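PDB 4TN0: UPF0141 protein yjdB from Campylobacter jejuni subsp. jejuni HB93-13, which probably transfers phosphoethanolamine as a zinc-binding enzyme of the alkaline phosphatase-like class in the periplasm, and is required for polymyxin resistance and motility. Local coordinates for residues His227-Gly232 with Tyr237-Pro242; Ala31-Gly36 with His252-Phe257. All blocks are in the same frame, centred on the assembly; numbering follows the deposited sequence.

Contact 1 of 2, residues His227-Gly232 with Tyr237-Pro242; sequences HGESLG and YLHGMP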
loop_
_atom_site.group_PDB
_atom_site.type_symbol
_atom_site.label_atom_id
_atom_site.label_comp_id
_atom_site.label_asym_id
_atom_site.label_seq_id
_atom_site.Cartn_x
_atom_site.Cartn_y
_atom_site.Cartn_z
ATOM N N HIS A 227 2.346 -4.459 -6.515
ATOM C CA HIS A 227 3.223 -5.530 -7.048
ATOM C C HIS A 227 4.666 -5.017 -7.221
ATOM O O HIS A 227 4.965 -3.844 -6.965
ATOM C CB HIS A 227 2.725 -6.044 -8.386
ATOM C CG HIS A 227 2.519 -4.954 -9.386
ATOM N ND1 HIS A 227 3.573 -4.305 -9.993
ATOM C CD2 HIS A 227 1.390 -4.371 -9.859
ATOM C CE1 HIS A 227 3.100 -3.367 -10.799
ATOM N NE2 HIS A 227 1.779 -3.391 -10.740
ATOM N N GLY A 228 5.564 -5.895 -7.637
ATOM C CA GLY A 228 6.944 -5.507 -7.824
ATOM C C GLY A 228 7.198 -5.015 -9.228
ATOM O O GLY A 228 6.305 -4.499 -9.889
ATOM N N GLU A 229 8.434 -5.155 -9.678
ATOM C CA GLU A 229 8.859 -4.665 -10.993
ATOM C C GLU A 229 10.160 -5.335 -11.397
ATOM O O GLU A 229 11.020 -5.573 -10.551
ATOM C CB GLU A 229 9.054 -3.150 -10.985
ATOM C CG GLU A 229 9.367 -2.535 -12.353
ATOM C CD GLU A 229 8.117 -2.251 -13.171
ATOM O OE1 GLU A 229 7.087 -2.977 -13.008
ATOM O OE2 GLU A 229 8.181 -1.295 -13.988
ATOM N N SER A 230 10.294 -5.656 -12.678
ATOM C CA SER A 230 11.572 -6.122 -13.231
ATOM C C SER A 230 12.367 -4.953 -13.850
ATOM O O SER A 230 11.780 -4.069 -14.467
ATOM C CB SER A 230 11.345 -7.219 -14.273
ATOM O OG SER A 230 11.069 -8.439 -13.628
ATOM N N LEU A 231 13.694 -4.992 -13.730
ATOM C CA LEU A 231 14.544 -3.903 -14.196
ATOM C C LEU A 231 15.659 -4.411 -15.129
ATOM O O LEU A 231 16.810 -3.985 -15.027
ATOM C CB LEU A 231 15.146 -3.174 -12.994
ATOM C CG LEU A 231 14.136 -2.516 -12.039
ATOM C CD1 LEU A 231 14.828 -2.075 -10.789
ATOM C CD2 LEU A 231 13.422 -1.348 -12.646
ATOM N N GLY A 232 15.318 -5.340 -16.023
ATOM C CA GLY A 232 16.277 -5.856 -16.988
ATOM C C GLY A 232 16.945 -7.161 -16.590
ATOM O O GLY A 232 17.614 -7.798 -17.401
ATOM N N TYR A 237 11.567 -6.689 -18.356
ATOM C CA TYR A 237 11.210 -5.334 -17.903
ATOM C C TYR A 237 9.760 -5.241 -17.465
ATOM O O TYR A 237 8.925 -6.102 -17.810
ATOM C CB TYR A 237 11.470 -4.297 -19.004
ATOM C CG TYR A 237 12.927 -4.174 -19.323
ATOM C CD1 TYR A 237 13.709 -3.241 -18.661
ATOM C CD2 TYR A 237 13.537 -5.029 -20.236
ATOM C CE1 TYR A 237 15.057 -3.115 -18.922
ATOM C CE2 TYR A 237 14.914 -4.920 -20.507
ATOM C CZ TYR A 237 15.664 -3.961 -19.841
ATOM O OH TYR A 237 17.010 -3.827 -20.076
ATOM N N LEU A 238 9.472 -4.175 -16.714
ATOM C CA LEU A 238 8.127 -3.850 -16.269
ATOM C C LEU A 238 7.537 -4.998 -15.420
ATOM O O LEU A 238 8.221 -5.580 -14.567
ATOM C CB LEU A 238 7.243 -3.522 -17.474
ATOM C CG LEU A 238 7.929 -2.404 -18.308
ATOM C CD1 LEU A 238 7.244 -2.218 -19.643
ATOM C CD2 LEU A 238 8.135 -1.049 -17.619
ATOM N N HIS A 239 6.256 -5.288 -15.567
ATOM C CA HIS A 239 5.702 -6.328 -14.721
ATOM C C HIS A 239 4.666 -7.135 -15.457
ATOM O O HIS A 239 4.742 -7.278 -16.672
ATOM C CB HIS A 239 5.107 -5.730 -13.447
ATOM C CG HIS A 239 4.205 -4.558 -13.693
ATOM N ND1 HIS A 239 4.675 -3.263 -13.805
ATOM C CD2 HIS A 239 2.858 -4.487 -13.844
ATOM C CE1 HIS A 239 3.655 -2.448 -14.013
ATOM N NE2 HIS A 239 2.544 -3.162 -14.040
ATOM N N GLY A 240 3.707 -7.682 -14.715
ATOM C CA GLY A 240 2.619 -8.411 -15.318
ATOM C C GLY A 240 2.950 -9.797 -15.857
ATOM O O GLY A 240 2.151 -10.349 -16.613
ATOM N N MET A 241 4.108 -10.355 -15.497
ATOM C CA MET A 241 4.446 -11.731 -15.911
ATOM C C MET A 241 3.514 -12.715 -15.169
ATOM O O MET A 241 3.195 -12.498 -13.998
ATOM C CB MET A 241 5.928 -12.027 -15.618
ATOM C CG MET A 241 6.407 -13.422 -16.041
ATOM S SD MET A 241 8.197 -13.719 -15.921
ATOM C CE MET A 241 8.817 -12.792 -17.322
ATOM N N PRO A 242 3.042 -13.780 -15.840
ATOM C CA PRO A 242 2.122 -14.690 -15.109
ATOM C C PRO A 242 2.680 -15.127 -13.741
ATOM O O PRO A 242 3.855 -15.470 -13.614
ATOM C CB PRO A 242 1.960 -15.867 -16.063
ATOM C CG PRO A 242 2.138 -15.210 -17.466
ATOM C CD PRO A 242 3.202 -14.148 -17.259
#
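The rings of H227 and H239 meet because both are turned back over their own backbones: CG lies between the backbone N and the carbonyl carbon in each, with chi1 53° in H227 and 48° in H239. CE1 of H227 therefore comes to rest over the centre of the H239 ring, 3.3 Å from H239 CD2. The planes are inclined, so the pair is oblique rather than a regular stack. The rotation of the H227 ring is fixed by its own neighbour, since ND1 donates to G228 O at 2.7 Å in the ring plane and on a carbonyl lone pair. E229 reaches H239 by another route, starting out extended and then bending at chi2 (84°) to lie alongside L238. Its OE1 accepts the N-H of H239 ND1 on the syn lone pair at 2.6 Å, close to the imidazole plane. The other carboxylate oxygen, OE2, is hydrogen-bonded to the hydroxyl of Y161, so both oxygens are occupied and the group that orients H239 is itself held. S230 N gives a nearly straight bond to L238 O at 2.8 Å, whereas the return bond from L238 N to S230 O is weak at 3.2 Å. Toward the connecting loop of the hairpin, G232 lays its CA over one face of the Y237 ring, 3.7 Å from the centroid, as a CH-pi contact. At the opposite end, NE2 of H227 binds the zinc ion with E26, D226 and the phosphothreonine at T65, to one of whose phosphate oxygens NE2 of H239 is hydrogen-bonded. The segments flanking a short antiparallel hairpin thus bring together a zinc ligand and a histidine bonded to the phosphate, as suits the metal site of an alkaline phosphatase-like enzyme.

Contact 2 of 2, residues Ala31-Gly36 with His252-Phe257; sequences ANYSLG and HIPAIF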
loop_
_atom_site.group_PDB
_atom_site.type_symbol
_atom_site.label_atom_id
_atom_site.label_comp_id
_atom_site.label_asym_id
_atom_site.label_seq_id
_atom_site.Cartn_x
_atom_site.Cartn_y
_atom_site.Cartn_z
ATOM N N ALA A 31 12.795 -5.909 -2.680
ATOM C CA ALA A 31 14.240 -6.135 -2.804
ATOM C C ALA A 31 15.053 -4.838 -2.797
ATOM O O ALA A 31 16.273 -4.867 -2.650
ATOM C CB ALA A 31 14.548 -6.933 -4.073
ATOM N N ASN A 32 14.394 -3.705 -3.010
ATOM C CA ASN A 32 15.111 -2.426 -3.054
ATOM C C ASN A 32 14.750 -1.538 -1.867
ATOM O O ASN A 32 14.845 -0.322 -1.931
ATOM C CB ASN A 32 14.842 -1.686 -4.359
ATOM C CG ASN A 32 15.548 -2.315 -5.544
ATOM O OD1 ASN A 32 15.457 -3.518 -5.777
ATOM N ND2 ASN A 32 16.253 -1.499 -6.300
ATOM N N TYR A 33 14.292 -2.163 -0.794
ATOM C CA TYR A 33 14.019 -1.463 0.449
ATOM C C TYR A 33 15.200 -1.644 1.414
ATOM O O TYR A 33 15.636 -2.767 1.687
ATOM C CB TYR A 33 12.685 -1.943 1.044
ATOM C CG TYR A 33 11.527 -1.177 0.451
ATOM C CD1 TYR A 33 11.214 -1.295 -0.901
ATOM C CD2 TYR A 33 10.768 -0.294 1.231
ATOM C CE1 TYR A 33 10.179 -0.566 -1.467
ATOM C CE2 TYR A 33 9.719 0.439 0.679
ATOM C CZ TYR A 33 9.441 0.304 -0.678
ATOM O OH TYR A 33 8.417 1.013 -1.252
ATOM N N SER A 34 15.793 -0.530 1.831
ATOM C CA SER A 34 16.904 -0.591 2.776
ATOM C C SER A 34 16.414 -1.011 4.173
ATOM O O SER A 34 17.182 -1.551 4.969
ATOM C CB SER A 34 17.651 0.745 2.823
ATOM O OG SER A 34 16.769 1.832 3.078
ATOM N N LEU A 35 15.132 -0.774 4.455
ATOM C CA LEU A 35 14.471 -1.280 5.667
ATOM C C LEU A 35 14.576 -2.796 5.761
ATOM O O LEU A 35 14.446 -3.377 6.841
ATOM C CB LEU A 35 12.991 -0.855 5.697
ATOM C CG LEU A 35 12.668 0.555 6.221
ATOM C CD1 LEU A 35 11.283 1.041 5.776
ATOM C CD2 LEU A 35 12.794 0.647 7.734
ATOM N N GLY A 36 14.781 -3.438 4.616
ATOM C CA GLY A 36 14.854 -4.885 4.558
ATOM C C GLY A 36 16.239 -5.386 4.216
ATOM O O GLY A 36 16.422 -6.572 3.958
ATOM N N HIS A 252 7.291 -10.025 -4.615
ATOM C CA HIS A 252 7.779 -9.695 -3.275
ATOM C C HIS A 252 7.765 -8.172 -3.078
ATOM O O HIS A 252 8.602 -7.447 -3.647
ATOM C CB HIS A 252 9.192 -10.275 -3.086
ATOM C CG HIS A 252 9.751 -10.121 -1.704
ATOM N ND1 HIS A 252 8.977 -9.769 -0.614
ATOM C CD2 HIS A 252 11.016 -10.269 -1.238
ATOM C CE1 HIS A 252 9.743 -9.708 0.463
ATOM N NE2 HIS A 252 10.984 -10.008 0.112
ATOM N N ILE A 253 6.808 -7.704 -2.276
ATOM C CA ILE A 253 6.541 -6.277 -2.103
ATOM C C ILE A 253 6.866 -5.805 -0.698
ATOM O O ILE A 253 6.881 -6.601 0.244
ATOM C CB ILE A 253 5.045 -5.934 -2.374
ATOM C CG1 ILE A 253 4.142 -6.942 -1.645
ATOM C CG2 ILE A 253 4.746 -5.901 -3.858
ATOM C CD1 ILE A 253 2.679 -6.580 -1.647
ATOM N N PRO A 254 7.071 -4.490 -0.541
ATOM C CA PRO A 254 7.208 -3.914 0.791
ATOM C C PRO A 254 5.854 -3.769 1.483
ATOM O O PRO A 254 4.828 -3.528 0.840
ATOM C CB PRO A 254 7.805 -2.538 0.502
ATOM C CG PRO A 254 7.178 -2.179 -0.795
ATOM C CD PRO A 254 7.240 -3.458 -1.580
ATOM N N ALA A 255 5.865 -3.916 2.800
ATOM C CA ALA A 255 4.738 -3.504 3.609
ATOM C C ALA A 255 5.310 -2.811 4.832
ATOM O O ALA A 255 6.287 -3.288 5.432
ATOM C CB ALA A 255 3.859 -4.687 3.986
ATOM N N ILE A 256 4.734 -1.655 5.150
ATOM C CA ILE A 256 5.219 -0.800 6.228
ATOM C C ILE A 256 4.071 -0.371 7.143
ATOM O O ILE A 256 3.040 0.115 6.663
ATOM C CB ILE A 256 5.912 0.460 5.671
ATOM C CG1 ILE A 256 7.256 0.107 5.037
ATOM C CG2 ILE A 256 6.096 1.521 6.755
ATOM C CD1 ILE A 256 7.857 1.279 4.225
ATOM N N PHE A 257 4.264 -0.519 8.453
ATOM C CA PHE A 257 3.247 -0.085 9.417
ATOM C C PHE A 257 3.788 0.888 10.445
ATOM O O PHE A 257 4.915 0.751 10.934
ATOM C CB PHE A 257 2.629 -1.279 10.159
ATOM C CG PHE A 257 1.613 -0.880 11.209
ATOM C CD1 PHE A 257 0.346 -0.445 10.842
ATOM C CD2 PHE A 257 1.930 -0.929 12.560
ATOM C CE1 PHE A 257 -0.577 -0.072 11.796
ATOM C CE2 PHE A 257 1.005 -0.557 13.518
ATOM C CZ PHE A 257 -0.248 -0.130 13.136
#
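The carbonyl oxygen of Y33, whose ring packs against P254, receives the backbone N-H of G36 at 3.1 Å from N to O, closing a beta turn that sets Y33 and L35 toward the same strand. From this turn the Y33 ring reaches out with CG anti to its carbonyl carbon (chi1 -85°) and meets the proline at about a right angle. P254 lies over one face: its CB is 3.5 Å from the ring centroid and only 11° off the normal, a CH-pi contact placed almost centrally. The neighbouring CG leans toward the phenol end, 3.4 Å from Y33 CZ. The hydroxyl beyond CZ is hydrogen-bonded to the hydroxyl of Y223, so the ring is held at its far end as well as across its face. Y223 belongs to strand 218-224, which flanks strand 252-259 in the mixed central sheet; strand 53-59 runs along the other flank. The contact therefore lays the loop that follows strand 18-24 onto one face of the sheet of this alkaline phosphatase-like alpha/beta fold, with L197 of helix 186-211 also packing against Y33. Two residues further along the strand, on the same face as P254, I256 extends the apolar patch. Its CD1 sits near the plane of the Y33 ring, at the edge, 4.1 Å from CE2. The same methyl meets CD1 of L35 at 3.8 Å, the two side chains crossing at about a right angle.

In the fold
Contact 1 and contact 2 have centres 16 Å apart and are nested along the chain: residues 31-36 come first, the hairpin of contact 1 follows strand 218-224, and residues 252-257 close the larger loop. They touch directly, for I253 CG2 of contact 2 lies 3.5 Å from H227 C of contact 1. Contact 2 is buried, where a loop lies on the central sheet, whereas contact 1 stands farther from the centre of the chain, beyond the end of that sheet. Helix 186-211 touches both. The zinc ligand H227 thus lies just past strand 218-224 and also packs against strand 252-259, the strand that receives the loop of contact 2.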